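Local coordinates for sortase-like protein (Streptococcus suis, PDB 3RE9), which probably acts as a class C sortase, a cysteine transpeptidase that joins pilin subunits into pili on the bacterial surface, at residues T113-L123 against G169-H179. Numbering follows the deposited sequence.
Sequences TFYIHNIVETL and GHRIPYVAEEH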
loop_
_atom_site.group_PDB
_atom_site.type_symbol
_atom_site.label_atom_id
_atom_site.label_comp_id
_atom_site.label_asym_id
_atom_site.label_seq_id
_atom_site.Cartn_x
_atom_site.Cartn_y
_atom_site.Cartn_z
ATOM N N THR A 113 -6.891 10.704 -8.341
ATOM C CA THR A 113 -5.977 10.919 -7.244
ATOM C C THR A 113 -6.432 10.167 -5.972
ATOM O O THR A 113 -7.621 10.149 -5.627
ATOM C CB THR A 113 -5.855 12.436 -6.985
ATOM O OG1 THR A 113 -5.243 13.045 -8.131
ATOM C CG2 THR A 113 -5.009 12.751 -5.762
ATOM N N PHE A 114 -5.478 9.516 -5.307
ATOM C CA PHE A 114 -5.726 8.990 -3.981
ATOM C C PHE A 114 -4.634 9.451 -3.027
ATOM O O PHE A 114 -3.556 9.884 -3.464
ATOM C CB PHE A 114 -5.990 7.470 -3.974
ATOM C CG PHE A 114 -4.821 6.625 -4.386
ATOM C CD1 PHE A 114 -4.678 6.211 -5.728
ATOM C CD2 PHE A 114 -3.881 6.176 -3.427
ATOM C CE1 PHE A 114 -3.581 5.386 -6.124
ATOM C CE2 PHE A 114 -2.789 5.365 -3.808
ATOM C CZ PHE A 114 -2.631 4.985 -5.154
ATOM N N TYR A 115 -4.962 9.409 -1.735
ATOM C CA TYR A 115 -4.094 9.850 -0.647
ATOM C C TYR A 115 -3.923 8.740 0.367
ATOM O O TYR A 115 -4.874 7.977 0.652
ATOM C CB TYR A 115 -4.660 11.093 0.083
ATOM C CG TYR A 115 -5.091 12.181 -0.855
ATOM C CD1 TYR A 115 -6.446 12.360 -1.164
ATOM C CD2 TYR A 115 -4.143 12.992 -1.492
ATOM C CE1 TYR A 115 -6.850 13.340 -2.092
ATOM C CE2 TYR A 115 -4.533 13.957 -2.418
ATOM C CZ TYR A 115 -5.889 14.140 -2.710
ATOM O OH TYR A 115 -6.277 15.122 -3.605
ATOM N N ILE A 116 -2.699 8.654 0.889
ATOM C CA ILE A 116 -2.417 7.852 2.037
ATOM C C ILE A 116 -2.024 8.813 3.143
ATOM O O ILE A 116 -1.078 9.585 2.992
ATOM C CB ILE A 116 -1.316 6.819 1.751
ATOM C CG1 ILE A 116 -1.787 5.811 0.672
ATOM C CG2 ILE A 116 -0.865 6.122 3.066
ATOM C CD1 ILE A 116 -0.693 4.830 0.236
ATOM N N HIS A 117 -2.785 8.781 4.239
ATOM C CA HIS A 117 -2.557 9.640 5.391
ATOM C C HIS A 117 -1.819 8.866 6.503
ATOM O O HIS A 117 -2.385 7.970 7.124
ATOM C CB HIS A 117 -3.877 10.150 5.956
ATOM C CG HIS A 117 -4.764 10.845 4.961
ATOM N ND1 HIS A 117 -4.540 12.137 4.532
ATOM C CD2 HIS A 117 -5.922 10.454 4.377
ATOM C CE1 HIS A 117 -5.500 12.495 3.696
ATOM N NE2 HIS A 117 -6.349 11.492 3.584
ATOM N N ASN A 118 -0.555 9.185 6.733
ATOM C CA ASN A 118 0.190 8.496 7.773
ATOM C C ASN A 118 0.415 9.458 8.922
ATOM O O ASN A 118 -0.158 10.537 8.928
ATOM C CB ASN A 118 1.476 7.782 7.248
ATOM C CG ASN A 118 2.504 8.743 6.577
ATOM O OD1 ASN A 118 2.807 9.814 7.081
ATOM N ND2 ASN A 118 3.061 8.313 5.465
ATOM N N ILE A 119 1.216 9.070 9.899
ATOM C CA ILE A 119 1.359 9.871 11.096
ATOM C C ILE A 119 2.171 11.128 10.793
ATOM O O ILE A 119 2.144 12.078 11.561
ATOM C CB ILE A 119 1.971 9.033 12.277
ATOM C CG1 ILE A 119 1.795 9.754 13.633
ATOM C CG2 ILE A 119 3.437 8.615 11.980
ATOM C CD1 ILE A 119 0.317 9.865 14.147
ATOM N N VAL A 120 2.870 11.124 9.657
ATOM C CA VAL A 120 3.747 12.226 9.267
ATOM C C VAL A 120 3.013 13.217 8.347
ATOM O O VAL A 120 3.117 14.428 8.517
ATOM C CB VAL A 120 5.057 11.679 8.568
ATOM C CG1 VAL A 120 5.914 12.820 7.938
ATOM C CG2 VAL A 120 5.882 10.780 9.522
ATOM N N GLU A 121 2.231 12.676 7.402
ATOM C CA GLU A 121 1.874 13.373 6.182
ATOM C C GLU A 121 0.733 12.726 5.483
ATOM O O GLU A 121 0.476 11.538 5.639
ATOM C CB GLU A 121 2.991 13.199 5.147
ATOM C CG GLU A 121 4.026 14.233 5.118
ATOM C CD GLU A 121 5.022 13.960 4.022
ATOM O OE1 GLU A 121 5.646 12.855 4.000
ATOM O OE2 GLU A 121 5.167 14.883 3.178
ATOM N N THR A 122 0.118 13.532 4.624
ATOM C CA THR A 122 -0.665 13.062 3.511
ATOM C C THR A 122 0.276 12.897 2.320
ATOM O O THR A 122 1.071 13.795 2.012
ATOM C CB THR A 122 -1.775 14.058 3.182
ATOM O OG1 THR A 122 -2.635 14.143 4.314
ATOM C CG2 THR A 122 -2.584 13.611 1.981
ATOM N N LEU A 123 0.162 11.733 1.679
ATOM C CA LEU A 123 0.817 11.446 0.418
ATOM C C LEU A 123 -0.225 11.347 -0.690
ATOM O O LEU A 123 -1.266 10.739 -0.513
ATOM C CB LEU A 123 1.585 10.125 0.495
ATOM C CG LEU A 123 2.500 9.861 1.676
ATOM C CD1 LEU A 123 2.645 8.367 1.797
ATOM C CD2 LEU A 123 3.836 10.552 1.455
ATOM N N GLY A 169 -0.823 4.266 -8.778
ATOM C CA GLY A 169 -0.536 5.684 -8.928
ATOM C C GLY A 169 0.926 5.994 -8.691
ATOM O O GLY A 169 1.559 5.302 -7.924
ATOM N N HIS A 170 1.460 7.027 -9.344
ATOM C CA HIS A 170 2.822 7.542 -9.050
ATOM C C HIS A 170 2.698 8.708 -8.058
ATOM O O HIS A 170 1.665 9.376 -8.000
ATOM C CB HIS A 170 3.574 7.987 -10.324
ATOM C CG HIS A 170 2.887 9.090 -11.084
ATOM N ND1 HIS A 170 2.001 8.848 -12.120
ATOM C CD2 HIS A 170 2.938 10.437 -10.945
ATOM C CE1 HIS A 170 1.537 9.998 -12.581
ATOM N NE2 HIS A 170 2.090 10.978 -11.887
ATOM N N ARG A 171 3.729 8.934 -7.259
ATOM C CA ARG A 171 3.702 10.019 -6.292
ATOM C C ARG A 171 3.566 11.359 -6.999
ATOM O O ARG A 171 4.224 11.597 -7.997
ATOM C CB ARG A 171 4.975 9.993 -5.456
ATOM C CG ARG A 171 5.057 11.037 -4.381
ATOM C CD ARG A 171 4.262 10.654 -3.139
ATOM N NE ARG A 171 4.530 11.658 -2.105
ATOM C CZ ARG A 171 5.569 11.634 -1.273
ATOM N NH1 ARG A 171 6.434 10.631 -1.302
ATOM N NH2 ARG A 171 5.727 12.604 -0.395
ATOM N N ILE A 172 2.685 12.215 -6.510
ATOM C CA ILE A 172 2.609 13.594 -7.000
ATOM C C ILE A 172 2.756 14.553 -5.796
ATOM O O ILE A 172 2.530 14.138 -4.642
ATOM C CB ILE A 172 1.339 13.870 -7.879
ATOM C CG1 ILE A 172 0.048 13.533 -7.135
ATOM C CG2 ILE A 172 1.387 13.048 -9.157
ATOM C CD1 ILE A 172 -1.176 14.383 -7.542
ATOM N N PRO A 173 3.190 15.812 -6.042
ATOM C CA PRO A 173 3.246 16.767 -4.953
ATOM C C PRO A 173 1.891 16.998 -4.278
ATOM O O PRO A 173 0.832 16.998 -4.932
ATOM C CB PRO A 173 3.725 18.038 -5.648
ATOM C CG PRO A 173 4.491 17.550 -6.793
ATOM C CD PRO A 173 3.688 16.419 -7.291
ATOM N N TYR A 174 1.944 17.165 -2.961
ATOM C CA TYR A 174 0.764 17.476 -2.180
ATOM C C TYR A 174 0.856 18.897 -1.620
ATOM O O TYR A 174 1.682 19.199 -0.754
ATOM C CB TYR A 174 0.579 16.460 -1.063
ATOM C CG TYR A 174 -0.559 16.792 -0.154
ATOM C CD1 TYR A 174 -1.872 16.554 -0.539
ATOM C CD2 TYR A 174 -0.329 17.347 1.093
ATOM C CE1 TYR A 174 -2.924 16.869 0.294
ATOM C CE2 TYR A 174 -1.369 17.657 1.935
ATOM C CZ TYR A 174 -2.659 17.417 1.532
ATOM O OH TYR A 174 -3.686 17.726 2.382
ATOM N N VAL A 175 0.011 19.769 -2.145
ATOM C CA VAL A 175 -0.028 21.137 -1.682
ATOM C C VAL A 175 -1.237 21.190 -0.767
ATOM O O VAL A 175 -2.366 20.970 -1.206
ATOM C CB VAL A 175 -0.130 22.175 -2.862
ATOM C CG1 VAL A 175 0.049 23.601 -2.349
ATOM C CG2 VAL A 175 0.903 21.894 -3.950
ATOM N N ALA A 176 -1.000 21.431 0.518
ATOM C CA ALA A 176 -2.119 21.536 1.445
ATOM C C ALA A 176 -2.924 22.808 1.150
ATOM O O ALA A 176 -4.140 22.817 1.351
ATOM C CB ALA A 176 -1.645 21.492 2.902
ATOM N N GLU A 177 -2.252 23.855 0.641
ATOM C CA GLU A 177 -2.921 25.102 0.233
ATOM C C GLU A 177 -4.070 24.842 -0.730
ATOM O O GLU A 177 -4.856 25.742 -0.997
ATOM C CB GLU A 177 -1.947 26.146 -0.373
ATOM C CG GLU A 177 -1.439 27.242 0.599
ATOM C CD GLU A 177 -1.486 28.683 0.015
ATOM O OE1 GLU A 177 -0.730 28.980 -0.947
ATOM O OE2 GLU A 177 -2.270 29.528 0.536
ATOM N N GLU A 178 -4.149 23.619 -1.254
ATOM C CA GLU A 178 -5.320 23.146 -2.019
ATOM C C GLU A 178 -6.163 22.062 -1.288
ATOM O O GLU A 178 -7.183 22.406 -0.688
ATOM C CB GLU A 178 -4.960 22.759 -3.470
ATOM C CG GLU A 178 -3.464 22.645 -3.770
ATOM C CD GLU A 178 -3.164 21.790 -5.008
ATOM O OE1 GLU A 178 -2.482 20.740 -4.872
ATOM O OE2 GLU A 178 -3.610 22.172 -6.119
ATOM N N HIS A 179 -5.746 20.785 -1.311
ATOM C CA HIS A 179 -6.543 19.709 -0.672
ATOM C C HIS A 179 -6.655 19.886 0.848
ATOM O O HIS A 179 -7.405 20.740 1.339
ATOM C CB HIS A 179 -6.050 18.292 -1.031
ATOM C CG HIS A 179 -6.492 17.229 -0.050
ATOM N ND1 HIS A 179 -7.813 16.858 0.114
ATOM C CD2 HIS A 179 -5.786 16.472 0.830
ATOM C CE1 HIS A 179 -7.894 15.916 1.042
ATOM N NE2 HIS A 179 -6.678 15.661 1.489
HETATM O O HOH W 1 3.499 15.111 0.184
#
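A β-hairpin meets the chain's C-terminal tail here, with Thr-122 of the hairpin lying against Tyr-174 of the tail. Thr-122 CG2 sits over one face of the Tyr-174 ring, 3.9 Å from its centroid and 18° off the normal, a CH-pi contact. Rotation about chi1 (-62°) sends the two branches of this threonine separate ways: CG2 goes to the tyrosine, while OG1 shares a 2.8 Å hydrogen bond with His-117 ND1 on the partner strand. Since NE2 of the same imidazole bonds to Glu-48, the His-117 ring is held through both nitrogens.

The side chains of Tyr-115 and Tyr-174 cross at about a right angle, with Tyr-115 CE2 4.2 Å from Tyr-174 CD1. One face of Tyr-115 also takes the imidazole of His-179, nearly parallel at 4° with centroids 4.3 Å apart. That stack needs caution, because His-179, the last modelled residue, clashes with Tyr-174.

In the sortase β-fold, strand 122-133 runs between 113-117 and 163-172, antiparallel to both. Strands 113-117 and 163-172 are thus not neighbours, and side chains reach across between them: at the far end the Phe-114 ring turns an edge to the backbone of Gly-169, its CE1 4.0 Å from Gly-169 N.

The Arg-171 chain bends at chi2 and lays its guanidinium over Leu-123, whose CD2 lies 3.3 Å from Arg-171 NH2 and beneath the middle of the group. NH1 makes a salt bridge to Asp-148. Glu-121 OE2 stays 4.3 Å from Arg-171 NH2, too far for a salt bridge, and a water in the guanidinium plane links the two through weak bonds, with a third to Thr-122 O.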